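PDB 7CMJ: hypoxanthine phosphoribosyltransferase from Leishmania donovani, which salvages purines by transferring the 5-phosphoribosyl group of phosphoribosylpyrophosphate to hypoxanthine or guanine, giving IMP or GMP. Local coordinates for residues Gln32-Thr37 with Ile180-Asp185; Ala93-Thr98 with Gly104-Leu109. All coordinates share one frame; numbering follows the deposited sequence.

Interaction 1: residues Gln32-Thr37 with Ile180-Asp185. With MG (magnesium ion), chain C.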
loop_
_atom_site.group_PDB
_atom_site.type_symbol
_atom_site.label_atom_id
_atom_site.label_comp_id
_atom_site.label_asym_id
_atom_site.label_seq_id
_atom_site.Cartn_x
_atom_site.Cartn_y
_atom_site.Cartn_z
ATOM N N GLN A 32 22.277 -18.958 21.170
ATOM C CA GLN A 32 21.246 -19.048 22.199
ATOM C C GLN A 32 19.859 -18.830 21.605
ATOM O O GLN A 32 18.903 -19.526 21.967
ATOM C CB GLN A 32 21.526 -18.032 23.305
ATOM C CG GLN A 32 22.700 -18.414 24.200
ATOM C CD GLN A 32 23.067 -17.328 25.197
ATOM O OE1 GLN A 32 22.615 -16.180 25.090
ATOM N NE2 GLN A 32 23.882 -17.691 26.188
ATOM N N VAL A 33 19.736 -17.892 20.670
ATOM C CA VAL A 33 18.438 -17.613 20.074
ATOM C C VAL A 33 17.942 -18.818 19.279
ATOM O O VAL A 33 16.778 -19.223 19.398
ATOM C CB VAL A 33 18.525 -16.347 19.208
ATOM C CG1 VAL A 33 17.271 -16.184 18.382
ATOM C CG2 VAL A 33 18.789 -15.124 20.084
ATOM N N TRP A 34 18.817 -19.411 18.459
ATOM C CA TRP A 34 18.422 -20.571 17.664
ATOM C C TRP A 34 17.907 -21.693 18.556
ATOM O O TRP A 34 16.795 -22.199 18.360
ATOM C CB TRP A 34 19.597 -21.066 16.816
ATOM C CG TRP A 34 19.941 -20.182 15.660
ATOM C CD1 TRP A 34 19.141 -19.237 15.084
ATOM C CD2 TRP A 34 21.177 -20.155 14.931
ATOM N NE1 TRP A 34 19.802 -18.623 14.046
ATOM C CE2 TRP A 34 21.054 -19.163 13.935
ATOM C CE3 TRP A 34 22.375 -20.861 15.033
ATOM C CZ2 TRP A 34 22.081 -18.864 13.052
ATOM C CZ3 TRP A 34 23.389 -20.560 14.159
ATOM C CH2 TRP A 34 23.243 -19.574 13.181
ATOM N N ALA A 35 18.709 -22.083 19.551
ATOM C CA ALA A 35 18.320 -23.127 20.490
ATOM C C ALA A 35 16.960 -22.846 21.115
ATOM O O ALA A 35 16.118 -23.746 21.225
ATOM C CB ALA A 35 19.387 -23.266 21.573
ATOM N N ALA A 36 16.721 -21.605 21.536
ATOM C CA ALA A 36 15.399 -21.261 22.040
ATOM C C ALA A 36 14.340 -21.429 20.959
ATOM O O ALA A 36 13.241 -21.928 21.227
ATOM C CB ALA A 36 15.396 -19.829 22.570
ATOM N N THR A 37 14.649 -21.014 19.726
ATOM C CA THR A 37 13.635 -21.061 18.683
ATOM C C THR A 37 13.356 -22.495 18.256
ATOM O O THR A 37 12.203 -22.860 18.001
ATOM C CB THR A 37 14.061 -20.195 17.508
ATOM O OG1 THR A 37 14.320 -18.873 17.980
ATOM C CG2 THR A 37 12.968 -20.119 16.466
ATOM N N ILE A 180 19.207 -4.226 19.973
ATOM C CA ILE A 180 19.540 -4.148 18.566
ATOM C C ILE A 180 19.903 -5.553 18.108
ATOM O O ILE A 180 20.087 -6.468 18.915
ATOM C CB ILE A 180 20.690 -3.161 18.295
ATOM C CG1 ILE A 180 21.830 -3.419 19.262
ATOM C CG2 ILE A 180 20.235 -1.757 18.511
ATOM C CD1 ILE A 180 23.016 -2.572 18.973
ATOM N N GLY A 181 19.999 -5.718 16.790
ATOM C CA GLY A 181 20.449 -6.960 16.205
ATOM C C GLY A 181 19.311 -7.909 15.895
ATOM O O GLY A 181 18.159 -7.707 16.284
ATOM N N TYR A 182 19.658 -8.976 15.175
ATOM C CA TYR A 182 18.719 -10.036 14.807
ATOM C C TYR A 182 17.436 -9.449 14.222
ATOM O O TYR A 182 16.325 -9.807 14.604
ATOM C CB TYR A 182 18.424 -10.958 16.000
ATOM C CG TYR A 182 17.928 -12.339 15.591
ATOM C CD1 TYR A 182 18.807 -13.280 15.053
ATOM C CD2 TYR A 182 16.579 -12.697 15.728
ATOM C CE1 TYR A 182 18.370 -14.540 14.665
ATOM C CE2 TYR A 182 16.128 -13.956 15.335
ATOM C CZ TYR A 182 17.033 -14.875 14.803
ATOM O OH TYR A 182 16.604 -16.127 14.416
ATOM N N GLY A 183 17.601 -8.522 13.285
ATOM C CA GLY A 183 16.481 -7.867 12.647
ATOM C C GLY A 183 16.022 -6.587 13.313
ATOM O O GLY A 183 15.435 -5.734 12.640
ATOM N N MET A 184 16.268 -6.425 14.604
ATOM C CA MET A 184 15.786 -5.260 15.333
ATOM C C MET A 184 16.776 -4.108 15.229
ATOM O O MET A 184 17.987 -4.314 15.106
ATOM C CB MET A 184 15.521 -5.615 16.795
ATOM C CG MET A 184 14.488 -6.716 16.925
ATOM S SD MET A 184 14.396 -7.408 18.580
ATOM C CE MET A 184 15.953 -8.301 18.650
ATOM N N ASP A 185 16.245 -2.885 15.288
ATOM C CA ASP A 185 16.953 -1.707 14.812
ATOM C C ASP A 185 17.128 -0.650 15.894
ATOM O O ASP A 185 16.408 -0.605 16.898
ATOM C CB ASP A 185 16.231 -1.061 13.612
ATOM C CG ASP A 185 15.068 -0.159 14.032
ATOM O OD1 ASP A 185 14.108 -0.664 14.659
ATOM O OD2 ASP A 185 15.108 1.058 13.728
HETATM MG MG MG C . 12.128 -0.077 15.290
HETATM O O HOH W 1 11.903 2.094 14.458
HETATM O O HOH W 2 13.202 0.046 17.505
HETATM O O HOH W 3 12.608 -2.215 15.909
#
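Val-33, which packs on the ring of Tyr-182, has a carbonyl O gripped by two donors from one residue a helical turn on: Thr-37 N at 2.8 Å and Thr-37 OG1 at 2.9 Å. The hydroxyl comes in 44° out of the carbonyl plane, while the amide makes the ordinary helical bond. Across the contact the meeting is apolar. Val-33 CG1 stands over one face of the Tyr-182 ring, 4.1 Å from its centroid and displaced toward the rim, where Tyr-182 CZ is nearest; this is a CH-pi contact. With CG anti to the backbone N (chi1 -157°), the tyrosine sends its ring from the loop to the helix. Tyr-182 OH ends beside the edge of the Trp-34 indole, near its plane and 4.1 Å from Trp-34 CD1. The two polar ends do not bond each other but share a third group: Tyr-182 OH and Trp-34 NE1 are both hydrogen-bonded to Asp-74 OD1, which probably helps keep the phenol end beside the indole edge. Tyr-182 itself is the second residue of a type I' turn from Gly-181 to Met-184, closed by Met-184 N to Gly-181 O (2.8 Å) and Gly-181 N to Met-184 O. Just beyond the turn, and away from the ring, Asp-185 OD1 binds the magnesium ion at 2.2 Å, with three waters also in the metal shell; the same residue probably also takes part in GMP binding. The contact holds the tyrosine of this loop against helix 30-47. Arg-77 of the second subunit packs on both aromatic side chains. Helix 69-81 carries Asp-74 and also touches Tyr-182 through Ile-70 and Phe-71, Val-33 rests on Ile-172 of strand 169-173, and Ile-196 of strand 196-199 touches both Val-33 and Tyr-182.

Interaction 2: residues Ala93-Thr98 with Gly104-Leu109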
loop_
_atom_site.group_PDB
_atom_site.type_symbol
_atom_site.label_atom_id
_atom_site.label_comp_id
_atom_site.label_asym_id
_atom_site.label_seq_id
_atom_site.Cartn_x
_atom_site.Cartn_y
_atom_site.Cartn_z
ATOM N N ALA A 93 2.869 -1.795 8.782
ATOM C CA ALA A 93 1.980 -0.759 9.254
ATOM C C ALA A 93 2.791 0.423 9.755
ATOM O O ALA A 93 3.862 0.261 10.352
ATOM C CB ALA A 93 1.060 -1.279 10.345
ATOM N N SER A 94 2.278 1.613 9.483
ATOM C CA SER A 94 2.884 2.853 9.929
ATOM C C SER A 94 2.078 3.386 11.108
ATOM O O SER A 94 0.859 3.196 11.175
ATOM C CB SER A 94 2.941 3.841 8.751
ATOM O OG SER A 94 2.782 5.194 9.135
ATOM N N SER A 95 2.760 3.999 12.065
ATOM C CA SER A 95 2.053 4.602 13.190
ATOM C C SER A 95 1.426 5.925 12.792
ATOM O O SER A 95 1.886 6.600 11.868
ATOM C CB SER A 95 2.996 4.833 14.362
ATOM O OG SER A 95 3.290 3.598 14.977
ATOM N N TYR A 96 0.377 6.311 13.511
ATOM C CA TYR A 96 -0.258 7.599 13.261
ATOM C C TYR A 96 0.334 8.669 14.179
ATOM O O TYR A 96 0.796 8.388 15.286
ATOM C CB TYR A 96 -1.784 7.530 13.449
ATOM C CG TYR A 96 -2.532 6.679 12.435
ATOM C CD1 TYR A 96 -2.871 7.176 11.184
ATOM C CD2 TYR A 96 -2.919 5.378 12.746
ATOM C CE1 TYR A 96 -3.566 6.391 10.262
ATOM C CE2 TYR A 96 -3.613 4.600 11.843
ATOM C CZ TYR A 96 -3.930 5.102 10.599
ATOM O OH TYR A 96 -4.618 4.302 9.707
ATOM N N GLY A 97 0.305 9.916 13.705
ATOM C CA GLY A 97 0.874 10.997 14.483
ATOM C C GLY A 97 0.098 11.332 15.743
ATOM O O GLY A 97 0.681 11.824 16.717
ATOM N N THR A 98 -1.210 11.083 15.751
ATOM C CA THR A 98 -2.066 11.529 16.850
ATOM C C THR A 98 -3.415 10.832 16.731
ATOM O O THR A 98 -3.692 10.137 15.750
ATOM C CB THR A 98 -2.240 13.059 16.834
ATOM N N GLY A 104 -4.959 1.704 19.508
ATOM C CA GLY A 104 -3.720 1.191 18.965
ATOM C C GLY A 104 -3.736 0.969 17.477
ATOM O O GLY A 104 -2.921 0.189 16.962
ATOM N N GLN A 105 -4.644 1.629 16.757
ATOM C CA GLN A 105 -4.739 1.379 15.329
ATOM C C GLN A 105 -3.489 1.882 14.622
ATOM O O GLN A 105 -2.810 2.811 15.075
ATOM C CB GLN A 105 -5.992 2.020 14.737
ATOM C CG GLN A 105 -6.074 3.522 14.930
ATOM C CD GLN A 105 -7.431 4.069 14.554
ATOM O OE1 GLN A 105 -7.653 4.508 13.432
ATOM N NE2 GLN A 105 -8.355 4.006 15.482
ATOM N N VAL A 106 -3.165 1.212 13.521
ATOM C CA VAL A 106 -2.051 1.577 12.667
ATOM C C VAL A 106 -2.519 1.509 11.226
ATOM O O VAL A 106 -3.443 0.760 10.876
ATOM C CB VAL A 106 -0.827 0.658 12.879
ATOM C CG1 VAL A 106 -0.134 1.015 14.168
ATOM C CG2 VAL A 106 -1.265 -0.803 12.891
ATOM N N ARG A 107 -1.860 2.296 10.384
ATOM C CA ARG A 107 -2.193 2.329 8.970
ATOM C C ARG A 107 -1.519 1.152 8.275
ATOM O O ARG A 107 -0.293 1.110 8.145
ATOM C CB ARG A 107 -1.781 3.668 8.367
ATOM C CG ARG A 107 -2.066 3.789 6.894
ATOM C CD ARG A 107 -1.533 5.089 6.351
ATOM N NE ARG A 107 -2.267 5.526 5.163
ATOM C CZ ARG A 107 -2.129 6.722 4.603
ATOM N NH1 ARG A 107 -1.279 7.592 5.130
ATOM N NH2 ARG A 107 -2.833 7.046 3.521
ATOM N N MET A 108 -2.328 0.198 7.831
ATOM C CA MET A 108 -1.836 -0.888 6.997
ATOM C C MET A 108 -1.259 -0.337 5.701
ATOM O O MET A 108 -1.971 0.298 4.917
ATOM C CB MET A 108 -2.964 -1.863 6.695
ATOM C CG MET A 108 -2.479 -3.287 6.571
ATOM S SD MET A 108 -1.461 -3.854 7.977
ATOM C CE MET A 108 -2.492 -3.560 9.442
ATOM N N LEU A 109 0.034 -0.584 5.476
ATOM C CA LEU A 109 0.664 -0.300 4.192
ATOM C C LEU A 109 0.816 -1.538 3.331
ATOM O O LEU A 109 0.954 -1.418 2.104
ATOM C CB LEU A 109 2.047 0.340 4.383
ATOM C CG LEU A 109 2.142 1.483 5.383
ATOM C CD1 LEU A 109 3.543 2.063 5.364
ATOM C CD2 LEU A 109 1.106 2.556 5.078
HETATM O O HOH W 4 -0.461 4.699 15.786
#
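Ser-94 and Arg-107 face each other as an antiparallel hydrogen-bonded pair: Ser-94 N reaches Arg-107 O at 2.9 Å, and Arg-107 N returns to Ser-94 O at 3.0 Å. The neighbouring non-hydrogen-bonded pair is Ala-93 with Met-108; on that face Ala-93 CB meets Val-106 CG2 at 3.5 Å. Leu-109 CD1 lies against Ser-94 CB, whose side chain shares a face with that of Arg-107. Beyond Ser-95 and Val-106 the backbones draw apart, yet Tyr-96 reaches back over them. Its CG is anti to the carbonyl carbon (chi1 -67°), which lays the ring along the Gln-105 to Arg-107 backbone: the ring edge faces Gln-105 O, 3.5 Å from Tyr-96 CD2, and the phenol end lies against Arg-107 CB. The two side chains cross at about a right angle, although the ring and guanidinium planes are only 15° apart. Water 4 links the two backbones, accepting from Tyr-96 N and donating to Gln-105 O (3.1 Å). Outward, the third subunit fixes the polar ends: its Val-112 O bonds Tyr-96 OH and its Asp-111 O bonds Arg-107 NE. Helix 131-142 packs on Val-106 through Tyr-136 and Leu-137. The whole is a beta hairpin at the edge of the mixed central sheet, whose connection probably corresponds to the mobile loop that, in related purine phosphoribosyltransferases, closes over the active site; here its base is built into a subunit interface.

In the fold
The two interactions lie at different ends of one phosphoribosyltransferase domain, their centres about 26 Å apart and with no direct touch. Interaction 1 is buried and long-range in sequence, joining helix 30-47 to the loop after strand 179-180; it buries little area and works through one aliphatic-aromatic contact, with the polar ends gathered on a shared aspartate. Interaction 2, nested within the chain closed by the first, is only partly buried and local; it combines backbone pairing of strands 86-94 and 107-110 with the packing of a tyrosine ring. Both border other subunits: the second packs on interaction 1, while interaction 2 is hydrogen-bonded by the third and also packed on by the second and fourth.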